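Local coordinates for NigD-like protein (Bacteroides vulgatus ATCC 8482, PDB 3K6O) that is of unknown function but joins an N-terminal OB domain to a C-terminal beta sandwich domain and is probably made with a signal sequence, at residues D115-V120 / S171-D176; Y177-S182 / F203-T208; G56-G61 / T83-Q88. One frame throughout, in Å; residues are numbered along the deposited sequence.

Contact 1: residues D115-V120 / S171-D176; sequences DDYLNV and SFKLDD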
ATOM      1  N   ASP A 115      -0.231  -8.479   4.819  1.00 34.77           N
ATOM      2  CA  ASP A 115       0.870  -9.408   5.079  1.00 36.10           C
ATOM      3  C   ASP A 115       2.180  -8.863   4.562  1.00 35.66           C
ATOM      4  O   ASP A 115       3.202  -9.111   5.181  1.00 35.85           O
ATOM      5  CB  ASP A 115       0.620 -10.810   4.467  1.00 36.89           C
ATOM      6  CG  ASP A 115       1.518 -11.933   5.102  1.00 40.39           C
ATOM      7  OD1 ASP A 115       1.589 -12.037   6.354  1.00 41.21           O
ATOM      8  OD2 ASP A 115       2.154 -12.716   4.329  1.00 41.40           O
ATOM      9  N   ASP A 116       2.167  -8.168   3.422  1.00 34.32           N
ATOM     10  CA  ASP A 116       3.414  -7.768   2.780  1.00 33.93           C
ATOM     11  C   ASP A 116       3.637  -6.275   2.744  1.00 31.60           C
ATOM     12  O   ASP A 116       4.768  -5.871   2.500  1.00 29.82           O
ATOM     13  CB  ASP A 116       3.542  -8.259   1.326  1.00 35.52           C
ATOM     14  CG  ASP A 116       3.530  -9.767   1.188  1.00 39.55           C
ATOM     15  OD1 ASP A 116       4.077 -10.506   2.045  1.00 44.51           O
ATOM     16  OD2 ASP A 116       2.981 -10.210   0.172  1.00 44.77           O
ATOM     17  N   TYR A 117       2.597  -5.476   2.976  1.00 31.41           N
ATOM     18  CA  TYR A 117       2.701  -4.019   2.756  1.00 30.98           C
ATOM     19  C   TYR A 117       2.064  -3.163   3.802  1.00 31.00           C
ATOM     20  O   TYR A 117       1.111  -3.565   4.423  1.00 32.17           O
ATOM     21  CB  TYR A 117       2.057  -3.601   1.432  1.00 30.57           C
ATOM     22  CG  TYR A 117       2.449  -4.405   0.215  1.00 30.19           C
ATOM     23  CD1 TYR A 117       3.562  -4.061  -0.551  1.00 31.38           C
ATOM     24  CD2 TYR A 117       1.696  -5.503  -0.173  1.00 33.27           C
ATOM     25  CE1 TYR A 117       3.936  -4.785  -1.686  1.00 32.45           C
ATOM     26  CE2 TYR A 117       2.050  -6.249  -1.329  1.00 35.16           C
ATOM     27  CZ  TYR A 117       3.165  -5.880  -2.078  1.00 34.34           C
ATOM     28  OH  TYR A 117       3.499  -6.581  -3.221  1.00 36.92           O
ATOM     29  N   LEU A 118       2.603  -1.967   3.982  1.00 30.65           N
ATOM     30  CA  LEU A 118       1.844  -0.884   4.582  1.00 30.90           C
ATOM     31  C   LEU A 118       1.200  -0.081   3.435  1.00 31.09           C
ATOM     32  O   LEU A 118       1.879   0.493   2.582  1.00 31.32           O
ATOM     33  CB  LEU A 118       2.725   0.006   5.436  1.00 29.25           C
ATOM     34  CG  LEU A 118       1.932   1.055   6.212  1.00 31.49           C
ATOM     35  CD1 LEU A 118       1.124   0.415   7.361  1.00 30.91           C
ATOM     36  CD2 LEU A 118       2.820   2.139   6.745  1.00 28.06           C
ATOM     37  N   ASN A 119      -0.127  -0.053   3.452  1.00 31.02           N
ATOM     38  CA  ASN A 119      -0.953   0.562   2.421  1.00 30.29           C
ATOM     39  C   ASN A 119      -1.450   1.893   2.914  1.00 29.99           C
ATOM     40  O   ASN A 119      -2.075   1.989   3.971  1.00 30.62           O
ATOM     41  CB  ASN A 119      -2.121  -0.354   2.097  1.00 29.43           C
ATOM     42  CG  ASN A 119      -1.641  -1.724   1.650  1.00 30.45           C
ATOM     43  OD1 ASN A 119      -0.972  -1.858   0.608  1.00 28.81           O
ATOM     44  ND2 ASN A 119      -1.921  -2.759   2.471  1.00 31.55           N
ATOM     45  N   VAL A 120      -1.183   2.921   2.126  1.00 29.82           N
ATOM     46  CA  VAL A 120      -1.568   4.275   2.485  1.00 29.97           C
ATOM     47  C   VAL A 120      -2.318   4.971   1.326  1.00 31.29           C
ATOM     48  O   VAL A 120      -1.849   5.014   0.210  1.00 30.71           O
ATOM     49  CB  VAL A 120      -0.339   5.082   2.867  1.00 29.39           C
ATOM     50  CG1 VAL A 120      -0.776   6.460   3.511  1.00 27.95           C
ATOM     51  CG2 VAL A 120       0.539   4.277   3.838  1.00 28.14           C
ATOM     52  N   SER A 171       2.055   1.553  -1.626  1.00 30.28           N
ATOM     53  CA  SER A 171       2.265   0.364  -0.818  1.00 31.24           C
ATOM     54  C   SER A 171       3.740   0.278  -0.507  1.00 31.55           C
ATOM     55  O   SER A 171       4.538   0.285  -1.429  1.00 31.98           O
ATOM     56  CB  SER A 171       1.839  -0.892  -1.557  1.00 30.92           C
ATOM     57  OG  SER A 171       0.438  -0.996  -1.601  1.00 31.03           O
ATOM     58  N   PHE A 172       4.086   0.234   0.789  1.00 31.82           N
ATOM     59  CA  PHE A 172       5.450   0.070   1.243  1.00 31.01           C
ATOM     60  C   PHE A 172       5.688  -1.363   1.576  1.00 31.81           C
ATOM     61  O   PHE A 172       4.970  -1.906   2.360  1.00 32.45           O
ATOM     62  CB  PHE A 172       5.661   0.905   2.491  1.00 31.38           C
ATOM     63  CG  PHE A 172       5.458   2.388   2.256  1.00 27.95           C
ATOM     64  CD1 PHE A 172       6.474   3.144   1.708  1.00 28.02           C
ATOM     65  CD2 PHE A 172       4.258   3.009   2.578  1.00 27.65           C
ATOM     66  CE1 PHE A 172       6.313   4.487   1.483  1.00 26.34           C
ATOM     67  CE2 PHE A 172       4.074   4.380   2.368  1.00 29.17           C
ATOM     68  CZ  PHE A 172       5.105   5.111   1.805  1.00 29.54           C
ATOM     69  N   LYS A 173       6.700  -1.986   0.994  1.00 33.11           N
ATOM     70  CA  LYS A 173       7.066  -3.330   1.376  1.00 34.97           C
ATOM     71  C   LYS A 173       7.588  -3.378   2.799  1.00 33.85           C
ATOM     72  O   LYS A 173       8.564  -2.693   3.131  1.00 33.83           O
ATOM     73  CB  LYS A 173       8.115  -3.923   0.428  1.00 36.07           C
ATOM     74  CG  LYS A 173       7.526  -4.412  -0.887  1.00 43.20           C
ATOM     75  CD  LYS A 173       8.537  -5.237  -1.719  1.00 51.23           C
ATOM     76  CE  LYS A 173       8.701  -6.684  -1.154  1.00 54.85           C
ATOM     77  NZ  LYS A 173       7.368  -7.342  -0.962  1.00 58.59           N
ATOM     78  N   LEU A 174       6.966  -4.214   3.625  1.00 32.69           N
ATOM     79  CA  LEU A 174       7.309  -4.275   5.060  1.00 32.63           C
ATOM     80  C   LEU A 174       8.589  -5.074   5.366  1.00 32.82           C
ATOM     81  O   LEU A 174       9.345  -4.745   6.301  1.00 32.23           O
ATOM     82  CB  LEU A 174       6.129  -4.785   5.854  1.00 32.05           C
ATOM     83  CG  LEU A 174       5.023  -3.726   6.100  1.00 33.96           C
ATOM     84  CD1 LEU A 174       3.749  -4.349   6.712  1.00 30.76           C
ATOM     85  CD2 LEU A 174       5.507  -2.564   6.989  1.00 29.66           C
ATOM     86  N   ASP A 175       8.819  -6.096   4.549  1.00 32.62           N
ATOM     87  CA  ASP A 175       9.940  -7.007   4.653  1.00 32.97           C
ATOM     88  C   ASP A 175      10.076  -7.467   6.093  1.00 32.26           C
ATOM     89  O   ASP A 175       9.164  -8.160   6.571  1.00 31.92           O
ATOM     90  CB  ASP A 175      11.206  -6.365   4.074  1.00 33.81           C
ATOM     91  CG  ASP A 175      11.104  -6.146   2.570  1.00 33.76           C
ATOM     92  OD1 ASP A 175      10.465  -6.967   1.943  1.00 33.76           O
ATOM     93  OD2 ASP A 175      11.633  -5.158   2.023  1.00 33.56           O
ATOM     94  N   ASP A 176      11.151  -7.086   6.810  1.00 30.37           N
ATOM     95  CA  ASP A 176      11.361  -7.692   8.114  1.00 30.99           C
ATOM     96  C   ASP A 176      10.364  -7.116   9.125  1.00 30.80           C
ATOM     97  O   ASP A 176      10.266  -7.645  10.178  1.00 31.59           O
ATOM     98  CB  ASP A 176      12.779  -7.499   8.668  1.00 30.57           C
ATOM     99  CG  ASP A 176      13.870  -8.137   7.841  1.00 31.76           C
ATOM    100  OD1 ASP A 176      13.678  -8.696   6.742  1.00 37.28           O
ATOM    101  OD2 ASP A 176      14.978  -8.122   8.376  1.00 33.43           O
TER
HETATM  102  O   HOH W   1       6.903  -7.369   2.563  1.00 32.18           O

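Contact 2: residues Y177-S182 / F203-T208; sequences YSPENS and FSYPLT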
ATOM      1  N   TYR A 177       9.671  -6.022   8.799  1.00 30.88           N
ATOM      2  CA  TYR A 177       8.697  -5.392   9.709  1.00 30.41           C
ATOM      3  C   TYR A 177       7.245  -5.930   9.523  1.00 31.02           C
ATOM      4  O   TYR A 177       6.313  -5.421  10.138  1.00 29.31           O
ATOM      5  CB  TYR A 177       8.751  -3.885   9.546  1.00 30.25           C
ATOM      6  CG  TYR A 177      10.107  -3.343   9.900  1.00 29.97           C
ATOM      7  CD1 TYR A 177      10.454  -3.138  11.202  1.00 32.58           C
ATOM      8  CD2 TYR A 177      11.062  -3.087   8.909  1.00 31.64           C
ATOM      9  CE1 TYR A 177      11.718  -2.683  11.555  1.00 33.31           C
ATOM     10  CE2 TYR A 177      12.323  -2.645   9.227  1.00 31.64           C
ATOM     11  CZ  TYR A 177      12.639  -2.433  10.545  1.00 32.47           C
ATOM     12  OH  TYR A 177      13.859  -2.005  10.853  1.00 29.04           O
ATOM     13  N   SER A 178       7.085  -6.970   8.696  1.00 30.10           N
ATOM     14  CA  SER A 178       5.778  -7.485   8.373  1.00 31.46           C
ATOM     15  C   SER A 178       5.302  -8.530   9.379  1.00 31.61           C
ATOM     16  O   SER A 178       6.085  -9.005  10.218  1.00 32.46           O
ATOM     17  CB  SER A 178       5.808  -8.084   6.974  1.00 31.01           C
ATOM     18  OG  SER A 178       6.192  -9.392   7.050  1.00 30.73           O
ATOM     19  N   PRO A 179       4.027  -8.940   9.274  1.00 32.09           N
ATOM     20  CA  PRO A 179       3.500  -9.918  10.192  1.00 31.84           C
ATOM     21  C   PRO A 179       4.073 -11.318  10.039  1.00 32.08           C
ATOM     22  O   PRO A 179       3.849 -12.175  10.888  1.00 32.15           O
ATOM     23  CB  PRO A 179       2.000  -9.935   9.899  1.00 32.56           C
ATOM     24  CG  PRO A 179       1.726  -8.938   8.936  1.00 31.95           C
ATOM     25  CD  PRO A 179       2.969  -8.268   8.497  1.00 32.86           C
ATOM     26  N   GLU A 180       4.821 -11.547   8.986  1.00 33.28           N
ATOM     27  CA  GLU A 180       5.577 -12.785   8.840  1.00 34.19           C
ATOM     28  C   GLU A 180       6.784 -12.853   9.749  1.00 34.52           C
ATOM     29  O   GLU A 180       7.329 -13.913   9.897  1.00 34.16           O
ATOM     30  CB  GLU A 180       6.054 -12.908   7.415  1.00 35.01           C
ATOM     31  CG  GLU A 180       4.925 -12.913   6.417  1.00 39.54           C
ATOM     32  CD  GLU A 180       4.365 -14.278   6.198  1.00 46.53           C
ATOM     33  OE1 GLU A 180       4.498 -15.182   7.090  1.00 49.89           O
ATOM     34  OE2 GLU A 180       3.771 -14.448   5.117  1.00 52.41           O
ATOM     35  N   ASN A 181       7.224 -11.721  10.333  1.00 34.10           N
ATOM     36  CA  ASN A 181       8.190 -11.769  11.404  1.00 35.39           C
ATOM     37  C   ASN A 181       7.511 -12.189  12.713  1.00 36.61           C
ATOM     38  O   ASN A 181       6.738 -11.445  13.300  1.00 36.00           O
ATOM     39  CB  ASN A 181       8.868 -10.417  11.577  1.00 35.74           C
ATOM     40  CG  ASN A 181       9.982 -10.451  12.589  1.00 36.36           C
ATOM     41  OD1 ASN A 181      10.047 -11.337  13.461  1.00 31.71           O
ATOM     42  ND2 ASN A 181      10.873  -9.454  12.500  1.00 33.82           N
ATOM     43  N   SER A 182       7.825 -13.382  13.188  1.00 37.73           N
ATOM     44  CA  SER A 182       7.109 -13.941  14.309  1.00 38.75           C
ATOM     45  C   SER A 182       7.491 -13.292  15.637  1.00 38.72           C
ATOM     46  O   SER A 182       6.799 -13.455  16.592  1.00 39.23           O
ATOM     47  CB  SER A 182       7.361 -15.455  14.362  1.00 38.73           C
ATOM     48  OG  SER A 182       8.714 -15.640  14.745  1.00 41.07           O
ATOM     49  N   PHE A 203      -1.014  -0.898  14.913  1.00 30.90           N
ATOM     50  CA  PHE A 203      -1.677  -2.098  14.399  1.00 30.69           C
ATOM     51  C   PHE A 203      -1.074  -3.331  15.054  1.00 31.43           C
ATOM     52  O   PHE A 203       0.120  -3.587  14.905  1.00 31.55           O
ATOM     53  CB  PHE A 203      -1.483  -2.207  12.894  1.00 31.11           C
ATOM     54  CG  PHE A 203      -1.927  -0.989  12.132  1.00 31.78           C
ATOM     55  CD1 PHE A 203      -3.264  -0.814  11.791  1.00 32.29           C
ATOM     56  CD2 PHE A 203      -1.008  -0.010  11.772  1.00 32.96           C
ATOM     57  CE1 PHE A 203      -3.689   0.320  11.073  1.00 34.40           C
ATOM     58  CE2 PHE A 203      -1.422   1.127  11.045  1.00 34.32           C
ATOM     59  CZ  PHE A 203      -2.757   1.288  10.702  1.00 33.93           C
ATOM     60  N   SER A 204      -1.888  -4.130  15.738  1.00 31.39           N
ATOM     61  CA  SER A 204      -1.377  -5.351  16.340  1.00 31.70           C
ATOM     62  C   SER A 204      -1.256  -6.453  15.305  1.00 31.37           C
ATOM     63  O   SER A 204      -1.963  -6.447  14.290  1.00 31.95           O
ATOM     64  CB  SER A 204      -2.286  -5.815  17.484  1.00 32.65           C
ATOM     65  OG  SER A 204      -3.563  -6.134  16.986  1.00 33.29           O
ATOM     66  N   TYR A 205      -0.312  -7.359  15.542  1.00 30.23           N
ATOM     67  CA  TYR A 205      -0.149  -8.574  14.738  1.00 29.84           C
ATOM     68  C   TYR A 205      -0.617  -9.706  15.634  1.00 30.10           C
ATOM     69  O   TYR A 205      -0.386  -9.638  16.844  1.00 30.14           O
ATOM     70  CB  TYR A 205       1.317  -8.791  14.387  1.00 29.11           C
ATOM     71  CG  TYR A 205       1.901  -7.827  13.404  1.00 26.74           C
ATOM     72  CD1 TYR A 205       1.112  -6.986  12.639  1.00 25.55           C
ATOM     73  CD2 TYR A 205       3.269  -7.798  13.186  1.00 28.51           C
ATOM     74  CE1 TYR A 205       1.669  -6.131  11.711  1.00 26.69           C
ATOM     75  CE2 TYR A 205       3.833  -6.952  12.259  1.00 28.56           C
ATOM     76  CZ  TYR A 205       3.041  -6.132  11.507  1.00 26.74           C
ATOM     77  OH  TYR A 205       3.618  -5.341  10.542  1.00 28.27           O
ATOM     78  N   PRO A 206      -1.261 -10.756  15.068  1.00 29.75           N
ATOM     79  CA  PRO A 206      -1.535 -11.000  13.647  1.00 29.87           C
ATOM     80  C   PRO A 206      -2.677 -10.141  13.099  1.00 29.94           C
ATOM     81  O   PRO A 206      -3.498  -9.609  13.871  1.00 30.92           O
ATOM     82  CB  PRO A 206      -1.944 -12.470  13.616  1.00 29.19           C
ATOM     83  CG  PRO A 206      -2.550 -12.679  14.958  1.00 31.04           C
ATOM     84  CD  PRO A 206      -1.756 -11.848  15.917  1.00 28.82           C
ATOM     85  N   LEU A 207      -2.710 -10.011  11.782  1.00 29.22           N
ATOM     86  CA  LEU A 207      -3.800  -9.333  11.102  1.00 28.88           C
ATOM     87  C   LEU A 207      -4.940 -10.336  10.853  1.00 29.79           C
ATOM     88  O   LEU A 207      -4.712 -11.401  10.251  1.00 28.47           O
ATOM     89  CB  LEU A 207      -3.312  -8.778   9.777  1.00 28.08           C
ATOM     90  CG  LEU A 207      -2.047  -7.890   9.931  1.00 29.56           C
ATOM     91  CD1 LEU A 207      -1.520  -7.432   8.563  1.00 28.09           C
ATOM     92  CD2 LEU A 207      -2.307  -6.732  10.860  1.00 27.26           C
ATOM     93  N   THR A 208      -6.144  -9.974  11.306  1.00 29.44           N
ATOM     94  CA  THR A 208      -7.355 -10.773  11.098  1.00 29.52           C
ATOM     95  C   THR A 208      -8.134 -10.362   9.839  1.00 30.00           C
ATOM     96  O   THR A 208      -9.053 -11.086   9.424  1.00 30.22           O
ATOM     97  CB  THR A 208      -8.317 -10.578  12.252  1.00 29.95           C
ATOM     98  OG1 THR A 208      -8.709  -9.202  12.287  1.00 30.11           O
ATOM     99  CG2 THR A 208      -7.669 -10.938  13.588  1.00 30.07           C
TER

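Contact 3: residues G56-G61 / T83-Q88; sequences GERIFG and TLVPVQ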
ATOM      1  N   GLY A  56       4.867  -8.734  -9.206  1.00 36.03           N
ATOM      2  CA  GLY A  56       5.248  -7.754  -8.215  1.00 35.47           C
ATOM      3  C   GLY A  56       4.568  -6.415  -8.388  1.00 35.61           C
ATOM      4  O   GLY A  56       4.557  -5.627  -7.470  1.00 35.75           O
ATOM      5  N   GLU A  57       3.999  -6.132  -9.549  1.00 35.22           N
ATOM      6  CA  GLU A  57       3.261  -4.903  -9.677  1.00 35.97           C
ATOM      7  C   GLU A  57       2.032  -4.968  -8.776  1.00 35.64           C
ATOM      8  O   GLU A  57       1.402  -6.025  -8.602  1.00 35.06           O
ATOM      9  CB  GLU A  57       2.854  -4.606 -11.134  1.00 36.41           C
ATOM     10  CG  GLU A  57       3.977  -4.066 -12.050  1.00 38.81           C
ATOM     11  CD  GLU A  57       3.453  -3.601 -13.408  1.00 39.90           C
ATOM     12  OE1 GLU A  57       3.042  -2.427 -13.555  1.00 41.39           O
ATOM     13  OE2 GLU A  57       3.419  -4.421 -14.328  1.00 41.59           O
ATOM     14  N   ARG A  58       1.666  -3.812  -8.256  1.00 34.93           N
ATOM     15  CA  ARG A  58       0.576  -3.706  -7.330  1.00 34.61           C
ATOM     16  C   ARG A  58      -0.553  -2.919  -7.996  1.00 34.24           C
ATOM     17  O   ARG A  58      -0.291  -1.877  -8.625  1.00 33.32           O
ATOM     18  CB  ARG A  58       1.067  -2.921  -6.133  1.00 34.94           C
ATOM     19  CG  ARG A  58       0.099  -2.883  -4.993  1.00 36.73           C
ATOM     20  CD  ARG A  58       0.514  -3.773  -3.878  1.00 37.81           C
ATOM     21  NE  ARG A  58      -0.275  -3.551  -2.649  1.00 36.00           N
ATOM     22  CZ  ARG A  58      -1.079  -4.462  -2.096  1.00 35.37           C
ATOM     23  NH1 ARG A  58      -1.242  -5.662  -2.649  1.00 34.75           N
ATOM     24  NH2 ARG A  58      -1.720  -4.168  -0.970  1.00 33.71           N
ATOM     25  N   ILE A  59      -1.798  -3.379  -7.821  1.00 32.69           N
ATOM     26  CA  ILE A  59      -2.954  -2.636  -8.336  1.00 31.58           C
ATOM     27  C   ILE A  59      -4.042  -2.401  -7.287  1.00 31.70           C
ATOM     28  O   ILE A  59      -4.185  -3.162  -6.320  1.00 31.92           O
ATOM     29  CB  ILE A  59      -3.568  -3.350  -9.587  1.00 31.12           C
ATOM     30  CG1 ILE A  59      -4.254  -4.677  -9.222  1.00 30.87           C
ATOM     31  CG2 ILE A  59      -2.478  -3.592 -10.605  1.00 29.84           C
ATOM     32  CD1 ILE A  59      -5.012  -5.342 -10.395  1.00 29.62           C
ATOM     33  N   PHE A  60      -4.836  -1.360  -7.518  1.00 31.46           N
ATOM     34  CA  PHE A  60      -6.084  -1.125  -6.800  1.00 30.99           C
ATOM     35  C   PHE A  60      -7.141  -1.382  -7.870  1.00 31.92           C
ATOM     36  O   PHE A  60      -7.265  -0.630  -8.855  1.00 31.53           O
ATOM     37  CB  PHE A  60      -6.090   0.310  -6.260  1.00 30.62           C
ATOM     38  CG  PHE A  60      -7.225   0.637  -5.337  1.00 31.18           C
ATOM     39  CD1 PHE A  60      -7.546  -0.171  -4.260  1.00 33.29           C
ATOM     40  CD2 PHE A  60      -7.939   1.806  -5.506  1.00 34.94           C
ATOM     41  CE1 PHE A  60      -8.594   0.174  -3.387  1.00 32.90           C
ATOM     42  CE2 PHE A  60      -8.980   2.153  -4.648  1.00 34.52           C
ATOM     43  CZ  PHE A  60      -9.298   1.350  -3.588  1.00 32.16           C
ATOM     44  N   GLY A  61      -7.868  -2.480  -7.716  1.00 32.40           N
ATOM     45  CA  GLY A  61      -8.664  -3.000  -8.804  1.00 32.01           C
ATOM     46  C   GLY A  61     -10.135  -3.156  -8.528  1.00 32.12           C
ATOM     47  O   GLY A  61     -10.571  -3.077  -7.387  1.00 32.30           O
ATOM     48  N   THR A  83      -6.115   0.649 -11.204  1.00 34.81           N
ATOM     49  CA  THR A  83      -5.052   1.634 -11.336  1.00 35.05           C
ATOM     50  C   THR A  83      -3.786   1.083 -10.722  1.00 35.08           C
ATOM     51  O   THR A  83      -3.845   0.253  -9.807  1.00 36.32           O
ATOM     52  CB  THR A  83      -5.431   2.992 -10.717  1.00 35.66           C
ATOM     53  OG1 THR A  83      -4.440   3.961 -11.088  1.00 35.59           O
ATOM     54  CG2 THR A  83      -5.533   2.911  -9.179  1.00 34.86           C
ATOM     55  N   LEU A  84      -2.636   1.478 -11.259  1.00 35.14           N
ATOM     56  CA  LEU A  84      -1.363   1.020 -10.720  1.00 35.02           C
ATOM     57  C   LEU A  84      -1.072   1.709  -9.411  1.00 34.48           C
ATOM     58  O   LEU A  84      -1.273   2.912  -9.263  1.00 34.60           O
ATOM     59  CB  LEU A  84      -0.212   1.292 -11.686  1.00 35.36           C
ATOM     60  CG  LEU A  84      -0.163   0.363 -12.898  1.00 37.43           C
ATOM     61  CD1 LEU A  84       0.952   0.818 -13.860  1.00 37.00           C
ATOM     62  CD2 LEU A  84       0.022  -1.099 -12.455  1.00 36.98           C
ATOM     63  N   VAL A  85      -0.555   0.946  -8.467  1.00 34.87           N
ATOM     64  CA  VAL A  85      -0.142   1.493  -7.173  1.00 34.07           C
ATOM     65  C   VAL A  85       1.365   1.378  -7.049  1.00 33.80           C
ATOM     66  O   VAL A  85       1.907   0.300  -7.120  1.00 34.02           O
ATOM     67  CB  VAL A  85      -0.864   0.775  -6.043  1.00 34.91           C
ATOM     68  CG1 VAL A  85      -0.309   1.220  -4.677  1.00 35.30           C
ATOM     69  CG2 VAL A  85      -2.413   1.016  -6.169  1.00 33.25           C
ATOM     70  N   PRO A  86       2.066   2.508  -6.870  1.00 33.34           N
ATOM     71  CA  PRO A  86       3.508   2.395  -6.712  1.00 33.47           C
ATOM     72  C   PRO A  86       3.903   1.626  -5.457  1.00 33.18           C
ATOM     73  O   PRO A  86       3.254   1.756  -4.429  1.00 32.79           O
ATOM     74  CB  PRO A  86       4.002   3.863  -6.621  1.00 34.08           C
ATOM     75  CG  PRO A  86       2.798   4.729  -6.589  1.00 34.62           C
ATOM     76  CD  PRO A  86       1.588   3.900  -6.956  1.00 34.08           C
ATOM     77  N   VAL A  87       4.962   0.832  -5.560  1.00 33.38           N
ATOM     78  CA  VAL A  87       5.473   0.048  -4.463  1.00 33.64           C
ATOM     79  C   VAL A  87       6.792   0.660  -4.084  1.00 34.54           C
ATOM     80  O   VAL A  87       7.644   0.804  -4.955  1.00 34.61           O
ATOM     81  CB  VAL A  87       5.681  -1.430  -4.853  1.00 34.07           C
ATOM     82  CG1 VAL A  87       6.389  -2.150  -3.696  1.00 32.61           C
ATOM     83  CG2 VAL A  87       4.324  -2.108  -5.118  1.00 33.08           C
ATOM     84  N   GLN A  88       6.940   1.071  -2.813  1.00 35.10           N
ATOM     85  CA  GLN A  88       8.175   1.694  -2.303  1.00 35.29           C
ATOM     86  C   GLN A  88       8.842   0.837  -1.246  1.00 35.15           C
ATOM     87  O   GLN A  88       8.181   0.103  -0.493  1.00 35.73           O
ATOM     88  CB  GLN A  88       7.934   3.119  -1.739  1.00 35.48           C
ATOM     89  CG  GLN A  88       7.762   4.151  -2.788  1.00 37.59           C
ATOM     90  CD  GLN A  88       7.635   5.575  -2.258  1.00 40.65           C
ATOM     91  OE1 GLN A  88       8.413   6.048  -1.371  1.00 42.19           O
ATOM     92  NE2 GLN A  88       6.678   6.282  -2.814  1.00 35.98           N
TER
HETATM   93  O   HOH W   2       3.134  -1.378  -8.793  1.00 30.68           O

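Contact 1: residues D115-V120 / S171-D176
L118 and F172 face each other as an antiparallel hydrogen-bonded pair. L118 N gives its hydrogen to F172 O at 2.9 Å, and F172 N returns a nearly straight bond to L118 O, also at 2.9 Å. Where the strands end, a third backbone bond takes over: L174 N reaches D116 O at 3.0 Å with an N-H...O angle of 175°. That oxygen is gripped twice, because a water donates to it and accepts from D175 N, so the turning chain leaves neither backbone atom without a mate.

The side chains of N119 and S171 complete the polar pairing on the face they share with Y117 and K173. S171 OG donates to N119 OD1 over 2.8 Å, in the plane of the amide. CG of N119 (chi1 -57°) and OG of S171 (chi1 -75°) both lie anti to the carbonyl carbon, which sets each polar group beside its own backbone N and brings the two together. The same OD1 and OG also accept from R58, through NH2 and NE, so short polar side chains suit this buried spot. N119 ND2 makes weak bonds to W112 O and S114 OG. A leucine in place of N119 would probably leave S171 OG without its acceptor and one guanidinium N-H of R58 without a mate.

Alongside, Y117 and K173 point the same way, CE1 of the ring 3.7 Å from CG of the lysine. L118 and F172 share the other face; at the margin V120 CG2 meets the edge of the F172 ring, 3.8 Å from CE2.

Strand 75-93 borders strand 165-173 through backbone bonds from S171 and K173 to Q88; strand 107-113 flanks 117-125, and from strand 133-139 L136 packs on L118 and F172, and L134 on F172.

Contact 2: residues Y177-S182 / F203-T208
P179 lies over one face of the Y205 ring, its CB 3.9 Å from the ring centroid and only 4° off the normal, a well-centred CH-pi contact. Proline suits the place: its ring is compact and rigid, its CA-H and CD-H bonds, beside the amide nitrogen, are probably slightly polarised, and CB sits over the electron-rich tyrosine face. CD of the same proline sits 3.7 Å from Y205 CZ, while CG turns to L207 and touches its CD1 at 3.6 Å.

The far end of the tyrosine is pinned too. Y205 OH donates to Y177 O at 2.7 Å, in the carbonyl plane, and this oxygen lies in the plane of the ring at its edge. With CG anti to its own carbonyl carbon (chi1 -70°), the ring extends across the loop far enough for the hydroxyl to meet that backbone oxygen.

P179 is held as the second residue of a type I turn from S178 to N181, closed by N181 N to S178 O at 2.9 Å. S178 OG accepts from E180 N at 3.2 Å, forming an ST turn that steadies the same bend. On the other segment, a cis peptide bond precedes P206, and the backbone of Y205 is bonded to K185.

Tyrosine therefore works twice, its face taking up an apolar proline and its hydroxyl tying down a main-chain carbonyl.

Contact 3: residues G56-G61 / T83-Q88
F60 and T83 form the doubly hydrogen-bonded end of this antiparallel pairing. F60 N donates to T83 O at 3.0 Å, and T83 N answers to F60 O at 2.9 Å. Two residues on, V85 N reaches R58 O at 2.8 Å.

Beneath these bonds the side chains pack well. V85 CG2 fits against F60 CB at 3.7 Å, and T83 CG2 meets the same CB at 3.9 Å. Beta-branched valine and threonine favour extended backbone and place a methyl near the strand. The aliphatic part of R58 runs beside V85: with CG anti to the backbone N (chi1 -172°), CG lies 3.9 Å from V85 CB, and R58 CB touches V87 CG2 at 3.5 Å. Its guanidinium end goes on to a salt bridge with D36 in the polar cluster of contact 1.

At the other end the pairing is looser. A water accepts from R58 N and donates to V85 O, bridging two backbone atoms that do not bond directly. On the more exposed side L84 CD2 lies 4.0 Å from I59 CG2 and also lies against E57 OE1; the other carboxylate oxygen of E57, OE2, accepts from K54 N. G56 has a positive phi of 92°, where a side chain would crowd the preceding carbonyl.

Strands 58-66 and 75-93 make a beta hairpin. Strand 16-23 borders the first of these through backbone bonds from I59 and G61, M169 of strand 165-173 packs on F60 and V85, and L220 of helix 217-221 reaches F60 and T83.

Overall arrangement
Strand 75-93 carries the connection from the OB domain to the beta sandwich. Contact 3 pairs the middle of this strand with strand 58-66, and contact 1 uses its neighbour, strand 165-173, paired with strand 117-125; their centres are 12 Å apart. R58 of contact 3 joins them, its NE 2.9 Å from S171 OG, and S171 O meets Q88 N at 2.9 Å. The chain then runs straight from contact 1 into contact 2, 11 Å away between centres, where D176 O lies 3.0 Å from N181 ND2. Contacts 2 and 3 do not touch, their nearest atoms being about 10 Å apart. A tetraethylene glycol, probably from crystallisation, lies about 5 Å from the Y177 side chain.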